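Protein, Family 18 Chitinase (Crocus vernus, PDB 3SIM) probably hydrolyses the beta-1,4-linked N-acetylglucosamine chains of chitin, as a plant family 18 glycosyl hydrolase built on a TIM barrel. Local coordinates at residues V92-A97 against A138-R143; D120-D125 against R143-L148; L170-F173 against A179-H182. All blocks are in the same frame, centred on the assembly; numbering follows the deposited sequence.

Interaction 1 (V92-A97 against A138-R143)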
loop_
_atom_site.group_PDB
_atom_site.type_symbol
_atom_site.label_atom_id
_atom_site.label_comp_id
_atom_site.label_asym_id
_atom_site.label_seq_id
_atom_site.Cartn_x
_atom_site.Cartn_y
_atom_site.Cartn_z
ATOM N N VAL A 92 10.572 -4.147 11.428
ATOM C CA VAL A 92 10.966 -2.955 10.697
ATOM C C VAL A 92 10.575 -1.650 11.446
ATOM O O VAL A 92 9.438 -1.260 11.535
ATOM C CB VAL A 92 10.458 -2.944 9.214
ATOM C CG1 VAL A 92 10.756 -1.685 8.558
ATOM C CG2 VAL A 92 11.003 -4.102 8.439
ATOM N N GLN A 93 11.606 -1.022 11.961
ATOM C CA GLN A 93 11.548 0.223 12.701
ATOM C C GLN A 93 12.008 1.376 11.818
ATOM O O GLN A 93 13.108 1.307 11.313
ATOM C CB GLN A 93 12.431 0.167 13.958
ATOM C CG GLN A 93 12.015 -0.870 15.016
ATOM C CD GLN A 93 10.889 -0.443 15.911
ATOM O OE1 GLN A 93 10.399 -1.234 16.668
ATOM N NE2 GLN A 93 10.446 0.784 15.785
ATOM N N PHE A 94 11.182 2.409 11.641
ATOM C CA PHE A 94 11.651 3.615 10.957
ATOM C C PHE A 94 12.753 4.284 11.765
ATOM O O PHE A 94 12.572 4.608 12.888
ATOM C CB PHE A 94 10.565 4.662 10.670
ATOM C CG PHE A 94 11.012 5.773 9.760
ATOM C CD1 PHE A 94 10.860 5.670 8.420
ATOM C CD2 PHE A 94 11.638 6.897 10.231
ATOM C CE1 PHE A 94 11.293 6.642 7.599
ATOM C CE2 PHE A 94 12.045 7.868 9.363
ATOM C CZ PHE A 94 11.881 7.720 8.068
ATOM N N GLN A 95 13.882 4.472 11.122
ATOM C CA GLN A 95 15.043 5.080 11.717
ATOM C C GLN A 95 15.789 6.010 10.771
ATOM O O GLN A 95 16.184 5.581 9.728
ATOM C CB GLN A 95 16.029 4.007 12.189
ATOM C CG GLN A 95 15.460 2.813 12.876
ATOM C CD GLN A 95 16.517 1.910 13.421
ATOM O OE1 GLN A 95 17.438 2.352 14.033
ATOM N NE2 GLN A 95 16.378 0.647 13.191
ATOM N N ALA A 96 15.960 7.267 11.171
ATOM C CA ALA A 96 16.783 8.228 10.448
ATOM C C ALA A 96 17.944 8.810 11.279
ATOM O O ALA A 96 17.754 9.265 12.375
ATOM C CB ALA A 96 15.971 9.317 9.895
ATOM N N ALA A 97 19.151 8.734 10.744
ATOM C CA ALA A 97 20.320 9.353 11.353
ATOM C C ALA A 97 20.281 10.897 11.350
ATOM O O ALA A 97 20.646 11.515 12.296
ATOM C CB ALA A 97 21.567 8.828 10.788
ATOM N N ALA A 138 7.475 12.547 9.299
ATOM C CA ALA A 138 6.736 13.392 8.396
ATOM C C ALA A 138 7.624 14.148 7.392
ATOM O O ALA A 138 7.327 14.185 6.263
ATOM C CB ALA A 138 5.850 14.348 9.158
ATOM N N GLU A 139 8.702 14.714 7.884
ATOM C CA GLU A 139 9.687 15.414 7.103
ATOM C C GLU A 139 10.445 14.538 6.109
ATOM O O GLU A 139 10.497 14.911 5.013
ATOM C CB GLU A 139 10.713 16.115 7.977
ATOM C CG GLU A 139 10.390 17.439 8.485
ATOM C CD GLU A 139 11.462 18.003 9.452
ATOM O OE1 GLU A 139 12.643 18.121 9.072
ATOM O OE2 GLU A 139 11.081 18.315 10.582
ATOM N N CYS A 140 10.924 13.370 6.519
ATOM C CA CYS A 140 11.602 12.452 5.650
ATOM C C CYS A 140 10.687 11.975 4.490
ATOM O O CYS A 140 11.057 12.112 3.352
ATOM C CB CYS A 140 12.076 11.222 6.443
ATOM S SG CYS A 140 13.553 11.345 7.473
ATOM N N ILE A 141 9.515 11.459 4.822
ATOM C CA ILE A 141 8.580 11.005 3.829
ATOM C C ILE A 141 8.038 12.128 2.940
ATOM O O ILE A 141 7.930 11.952 1.777
ATOM C CB ILE A 141 7.422 10.153 4.401
ATOM C CG1 ILE A 141 7.973 9.044 5.286
ATOM C CG2 ILE A 141 6.516 9.627 3.310
ATOM C CD1 ILE A 141 8.745 8.047 4.584
ATOM N N GLY A 142 7.692 13.247 3.554
ATOM C CA GLY A 142 7.188 14.395 2.823
ATOM C C GLY A 142 8.212 14.909 1.818
ATOM O O GLY A 142 7.883 15.021 0.700
ATOM N N ARG A 143 9.466 15.092 2.219
ATOM C CA ARG A 143 10.509 15.497 1.297
ATOM C C ARG A 143 10.743 14.459 0.178
ATOM O O ARG A 143 10.824 14.815 -0.915
ATOM C CB ARG A 143 11.817 15.873 2.007
ATOM C CG ARG A 143 11.794 17.238 2.665
ATOM C CD ARG A 143 13.010 17.545 3.533
ATOM N NE ARG A 143 14.266 17.497 2.837
ATOM C CZ ARG A 143 15.446 17.719 3.388
ATOM N NH1 ARG A 143 16.517 17.630 2.654
ATOM N NH2 ARG A 143 15.547 18.000 4.653
#
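The ring of Phe-94 turns its CZ end toward helix 134-150, where Cys-140 and Ile-141 receive it at neighbouring positions. CG of Phe-94 stands anti to its own backbone N (chi1 -170°), which throws the ring out from the loop, so that CZ leads. CZ comes 3.9 Å from CB of Cys-140, an atom lying at the ring edge and close to its plane. The thiol sulfur sits at the same edge: SG of Cys-140 is 5.2 Å from the centroid of the Phe-94 ring, 89° off its normal, a sulfur-aromatic contact made beside the ring and not over a face. Ile-141 reaches the next ring carbon with its terminal methyl, CD1 to CE1 of Phe-94 at 4.2 Å, approaching obliquely, the two side chains running antiparallel alongside one another. Two residues on, CB of Ala-96 also touches the sulfur, 4.0 Å from SG of Cys-140, so a ring edge and a methyl both border it. Tyr-126 and Phe-137 meet the Phe-94 ring edge-to-face, and Trp-102 of helix 99-116 touches Phe-94, Ala-96 and Cys-140. This is apolar packing of a long beta-alpha loop, the one after strand 76-83, onto the helix of the following beta-alpha unit, at the C-terminal end of the strands of a TIM barrel.

Interaction 2 (D120-D125 against R143-L148)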
loop_
_atom_site.group_PDB
_atom_site.type_symbol
_atom_site.label_atom_id
_atom_site.label_comp_id
_atom_site.label_asym_id
_atom_site.label_seq_id
_atom_site.Cartn_x
_atom_site.Cartn_y
_atom_site.Cartn_z
ATOM N N ASP A 120 5.317 3.522 -11.495
ATOM C CA ASP A 120 4.516 4.720 -11.594
ATOM C C ASP A 120 4.231 5.492 -10.292
ATOM O O ASP A 120 3.790 6.620 -10.302
ATOM C CB ASP A 120 3.205 4.332 -12.244
ATOM C CG ASP A 120 3.400 3.556 -13.519
ATOM O OD1 ASP A 120 3.775 4.196 -14.498
ATOM O OD2 ASP A 120 3.217 2.318 -13.473
ATOM N N GLY A 121 4.462 4.833 -9.180
ATOM C CA GLY A 121 4.146 5.320 -7.869
ATOM C C GLY A 121 4.822 4.678 -6.670
ATOM O O GLY A 121 5.490 3.716 -6.803
ATOM N N ILE A 122 4.637 5.268 -5.504
ATOM C CA ILE A 122 4.997 4.655 -4.224
ATOM C C ILE A 122 3.861 4.618 -3.175
ATOM O O ILE A 122 2.915 5.358 -3.255
ATOM C CB ILE A 122 6.321 5.151 -3.586
ATOM C CG1 ILE A 122 6.142 6.399 -2.755
ATOM C CG2 ILE A 122 7.349 5.379 -4.582
ATOM C CD1 ILE A 122 5.474 7.393 -3.399
ATOM N N ASP A 123 4.012 3.750 -2.209
ATOM C CA ASP A 123 3.106 3.604 -1.090
ATOM C C ASP A 123 3.919 3.602 0.213
ATOM O O ASP A 123 4.963 3.049 0.275
ATOM C CB ASP A 123 2.249 2.349 -1.185
ATOM C CG ASP A 123 1.440 2.051 0.122
ATOM O OD1 ASP A 123 0.689 2.884 0.619
ATOM O OD2 ASP A 123 1.625 1.009 0.681
ATOM N N ILE A 124 3.364 4.195 1.239
ATOM C CA ILE A 124 4.060 4.256 2.504
ATOM C C ILE A 124 3.473 3.318 3.555
ATOM O O ILE A 124 2.358 3.473 3.944
ATOM C CB ILE A 124 4.135 5.684 3.080
ATOM C CG1 ILE A 124 4.472 6.716 1.987
ATOM C CG2 ILE A 124 4.977 5.709 4.257
ATOM C CD1 ILE A 124 5.766 6.534 1.347
ATOM N N ASP A 125 4.224 2.314 3.940
ATOM C CA ASP A 125 3.774 1.303 4.899
ATOM C C ASP A 125 4.736 0.993 6.092
ATOM O O ASP A 125 4.921 -0.117 6.435
ATOM C CB ASP A 125 3.251 0.027 4.215
ATOM C CG ASP A 125 2.611 -1.029 5.253
ATOM O OD1 ASP A 125 2.909 -2.170 5.111
ATOM O OD2 ASP A 125 1.925 -0.651 6.164
ATOM N N ARG A 143 9.466 15.092 2.219
ATOM C CA ARG A 143 10.509 15.497 1.297
ATOM C C ARG A 143 10.743 14.459 0.178
ATOM O O ARG A 143 10.824 14.815 -0.915
ATOM C CB ARG A 143 11.817 15.873 2.007
ATOM C CG ARG A 143 11.794 17.238 2.665
ATOM C CD ARG A 143 13.010 17.545 3.533
ATOM N NE ARG A 143 14.266 17.497 2.837
ATOM C CZ ARG A 143 15.446 17.719 3.388
ATOM N NH1 ARG A 143 16.517 17.630 2.654
ATOM N NH2 ARG A 143 15.547 18.000 4.653
ATOM N N LEU A 144 10.741 13.179 0.500
ATOM C CA LEU A 144 10.888 12.132 -0.496
ATOM C C LEU A 144 9.789 12.155 -1.566
ATOM O O LEU A 144 10.128 12.199 -2.680
ATOM C CB LEU A 144 10.754 10.779 0.182
ATOM C CG LEU A 144 11.392 9.493 -0.322
ATOM C CD1 LEU A 144 10.634 8.212 0.032
ATOM C CD2 LEU A 144 11.956 9.490 -1.713
ATOM N N ILE A 145 8.528 12.167 -1.197
ATOM C CA ILE A 145 7.477 12.193 -2.177
ATOM C C ILE A 145 7.521 13.471 -3.042
ATOM O O ILE A 145 7.480 13.372 -4.194
ATOM C CB ILE A 145 6.122 12.046 -1.514
ATOM C CG1 ILE A 145 6.037 10.702 -0.806
ATOM C CG2 ILE A 145 4.983 12.284 -2.505
ATOM C CD1 ILE A 145 4.963 10.598 0.144
ATOM N N THR A 146 7.707 14.608 -2.405
ATOM C CA THR A 146 7.725 15.905 -3.035
ATOM C C THR A 146 8.851 15.934 -4.079
ATOM O O THR A 146 8.593 16.242 -5.196
ATOM C CB THR A 146 7.870 17.083 -2.003
ATOM O OG1 THR A 146 6.739 17.181 -1.144
ATOM C CG2 THR A 146 8.020 18.364 -2.718
ATOM N N THR A 147 10.032 15.471 -3.707
ATOM C CA THR A 147 11.173 15.403 -4.616
ATOM C C THR A 147 10.996 14.489 -5.817
ATOM O O THR A 147 11.286 14.850 -6.895
ATOM C CB THR A 147 12.503 14.973 -3.904
ATOM O OG1 THR A 147 12.838 15.906 -2.918
ATOM C CG2 THR A 147 13.655 14.873 -4.867
ATOM N N LEU A 148 10.523 13.286 -5.569
ATOM C CA LEU A 148 10.312 12.298 -6.574
ATOM C C LEU A 148 9.271 12.811 -7.614
ATOM O O LEU A 148 9.521 12.705 -8.760
ATOM C CB LEU A 148 9.920 10.965 -5.950
ATOM C CG LEU A 148 11.002 10.145 -5.204
ATOM C CD1 LEU A 148 10.367 8.923 -4.659
ATOM C CD2 LEU A 148 12.135 9.815 -6.060
#
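Strand 121-125 and the 143-148 part of helix 134-150 run past each other in opposite chain directions, nearest where the CA atoms of Ile-122 and Ile-145 stand 8.2 Å apart. No hydrogen bond crosses the gap; each backbone bonds within its own helix or sheet, and the meeting is left to branched aliphatic side chains. Ile-122 and Ile-124, two apart on the strand, both direct CB toward the helix, and Ile-145 bridges them. CD1 of Ile-122 rests against the middle of that chain, 4.2 Å from CG1 of Ile-145. CD1 of Ile-124 meets the end of it, methyl to methyl, 4.3 Å from CD1 of Ile-145. The bridging works because Ile-145 is drawn out: its CD1 lies opposite CA about the CB-CG1 bond (chi2 164°), which brings the tip nearer the strand than the direction of CB alone would suggest. Leu-144 and Leu-148 flank it at longer range and lean on Leu-110 and Thr-111 of helix 99-116, while Ala-157 of strand 156-159 touches both Ile-122 and Ile-145. Between the two strand isoleucines, Asp-123 faces the barrel interior, where Ser-158 and Ser-160 bond its OD1 and Ser-81 its OD2. The segment Asp-120 to Asp-125 carries the DxxDxD part of the DxxDxDxE signature of family 18; Glu-127 holds its last position, that of the proton donor in this family. The packing is that of a TIM-barrel beta-alpha-beta unit, formed with strand 156-159.

Interaction 3 (L170-F173 against A179-H182)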
loop_
_atom_site.group_PDB
_atom_site.type_symbol
_atom_site.label_atom_id
_atom_site.label_comp_id
_atom_site.label_asym_id
_atom_site.label_seq_id
_atom_site.Cartn_x
_atom_site.Cartn_y
_atom_site.Cartn_z
ATOM N N LEU A 170 -0.959 11.088 10.497
ATOM C CA LEU A 170 -1.606 12.391 10.570
ATOM C C LEU A 170 -0.620 13.567 10.502
ATOM O O LEU A 170 -0.850 14.511 9.862
ATOM C CB LEU A 170 -2.580 12.520 11.755
ATOM C CG LEU A 170 -3.935 11.785 11.677
ATOM C CD1 LEU A 170 -4.579 11.731 12.992
ATOM C CD2 LEU A 170 -4.811 12.372 10.604
ATOM N N ALA A 171 0.492 13.424 11.164
ATOM C CA ALA A 171 1.558 14.393 11.049
ATOM C C ALA A 171 2.025 14.498 9.583
ATOM O O ALA A 171 2.109 15.536 9.100
ATOM C CB ALA A 171 2.688 14.037 11.893
ATOM N N LEU A 172 2.236 13.379 8.924
ATOM C CA LEU A 172 2.654 13.369 7.538
ATOM C C LEU A 172 1.600 14.004 6.612
ATOM O O LEU A 172 1.912 14.803 5.784
ATOM C CB LEU A 172 2.969 11.954 7.055
ATOM C CG LEU A 172 3.314 11.668 5.586
ATOM C CD1 LEU A 172 4.367 12.572 5.084
ATOM C CD2 LEU A 172 3.694 10.234 5.311
ATOM N N PHE A 173 0.352 13.622 6.832
ATOM C CA PHE A 173 -0.802 14.126 6.061
ATOM C C PHE A 173 -1.073 15.634 6.236
ATOM O O PHE A 173 -1.137 16.298 5.282
ATOM C CB PHE A 173 -2.072 13.284 6.279
ATOM C CG PHE A 173 -3.287 13.763 5.497
ATOM C CD1 PHE A 173 -4.230 14.550 6.083
ATOM C CD2 PHE A 173 -3.477 13.411 4.181
ATOM C CE1 PHE A 173 -5.312 14.959 5.378
ATOM C CE2 PHE A 173 -4.565 13.822 3.492
ATOM C CZ PHE A 173 -5.480 14.596 4.098
ATOM N N ALA A 179 0.880 16.327 -1.454
ATOM C CA ALA A 179 1.721 15.270 -1.990
ATOM C C ALA A 179 1.142 13.840 -2.021
ATOM O O ALA A 179 1.648 13.002 -2.715
ATOM C CB ALA A 179 3.074 15.265 -1.324
ATOM N N ILE A 180 0.107 13.619 -1.240
ATOM C CA ILE A 180 -0.563 12.343 -1.101
ATOM C C ILE A 180 -1.915 12.259 -1.895
ATOM O O ILE A 180 -2.850 12.987 -1.639
ATOM C CB ILE A 180 -0.798 12.018 0.377
ATOM C CG1 ILE A 180 0.498 11.877 1.153
ATOM C CG2 ILE A 180 -1.556 10.811 0.523
ATOM C CD1 ILE A 180 0.409 12.294 2.451
ATOM N N ASN A 181 -1.927 11.373 -2.871
ATOM C CA ASN A 181 -3.084 11.071 -3.671
ATOM C C ASN A 181 -4.315 10.360 -3.081
ATOM O O ASN A 181 -5.367 10.749 -3.389
ATOM C CB ASN A 181 -2.691 10.455 -4.972
ATOM C CG ASN A 181 -1.814 11.359 -5.771
ATOM O OD1 ASN A 181 -2.243 12.269 -6.344
ATOM N ND2 ASN A 181 -0.603 11.128 -5.715
ATOM N N HIS A 182 -4.104 9.320 -2.300
ATOM C CA HIS A 182 -5.136 8.551 -1.615
ATOM C C HIS A 182 -4.583 7.745 -0.431
ATOM O O HIS A 182 -3.410 7.636 -0.261
ATOM C CB HIS A 182 -5.925 7.624 -2.543
ATOM C CG HIS A 182 -5.070 6.795 -3.430
ATOM N ND1 HIS A 182 -4.672 5.537 -3.099
ATOM C CD2 HIS A 182 -4.512 7.058 -4.624
ATOM C CE1 HIS A 182 -3.923 5.050 -4.053
ATOM N NE2 HIS A 182 -3.809 5.959 -4.988
#
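Right beside Ile-180, which packs on Leu-172 and Phe-173, the backbone O of Ala-179 takes a hydrogen bond from NZ of Lys-149 on helix 134-150; no hydrogen bond passes between 170-173 and 179-182 themselves. A backbone bond between Asn-181 and Ala-157 secures the next residue to strand 156-159, so the loop is fastened on both sides of the isoleucine. What crosses to the helix is one methyl group. CD1 of Ile-180 comes up where Leu-172 and Phe-173 diverge, 4.2 Å from CA of Phe-173, and so touches helix backbone as well as side chains. On one side it meets the branch point of the leucine, CG of Leu-172, at 4.3 Å. On the other it lies 4.4 Å from CD2 of Phe-173, reaching the ring obliquely. The methyl gets there by a chi2 of 147°, a largely extended chain turned some way from perfect staggering. The CA atoms of Phe-173 and Ile-180 are 7.4 Å apart, the nearest such pair across the contact. Farther out, Tyr-210 meets the Phe-173 ring edge-to-face, and Leu-172 packs on Ile-141 and Ile-159. His-182 points the other way, bonded through ND1 to Asn-184 OD1. With dispersion and the burial of apolar surface as the forces across the contact, no directional bond holds the isoleucine tip, whose place against the helix depends on apolar fit, whereas hydrogen bonds to Lys-149 and Ala-157 tie the adjacent backbone to helix 134-150 and strand 156-159.

The three contacts lie in neighbouring beta-alpha units of one TIM barrel. Interactions 1 and 2 both use helix 134-150, share Arg-143 and have centres about 12 Å apart; their segments alternate along the chain, and they touch where Ile-141 CG2 lies 3.7 Å from Ile-124 CD1. Interaction 3 follows later in sequence, its centre about 10 Å from that of interaction 2 and about 14 Å from that of interaction 1. It joins both: Leu-172 CD2 packs 3.5 Å from Ile-141 CG2, and Ala-179 lies against Ile-145. Helix 134-150 therefore sits at the middle, contacting the preceding loop, its own strand and the unit after it through largely apolar packing that links the three contacts.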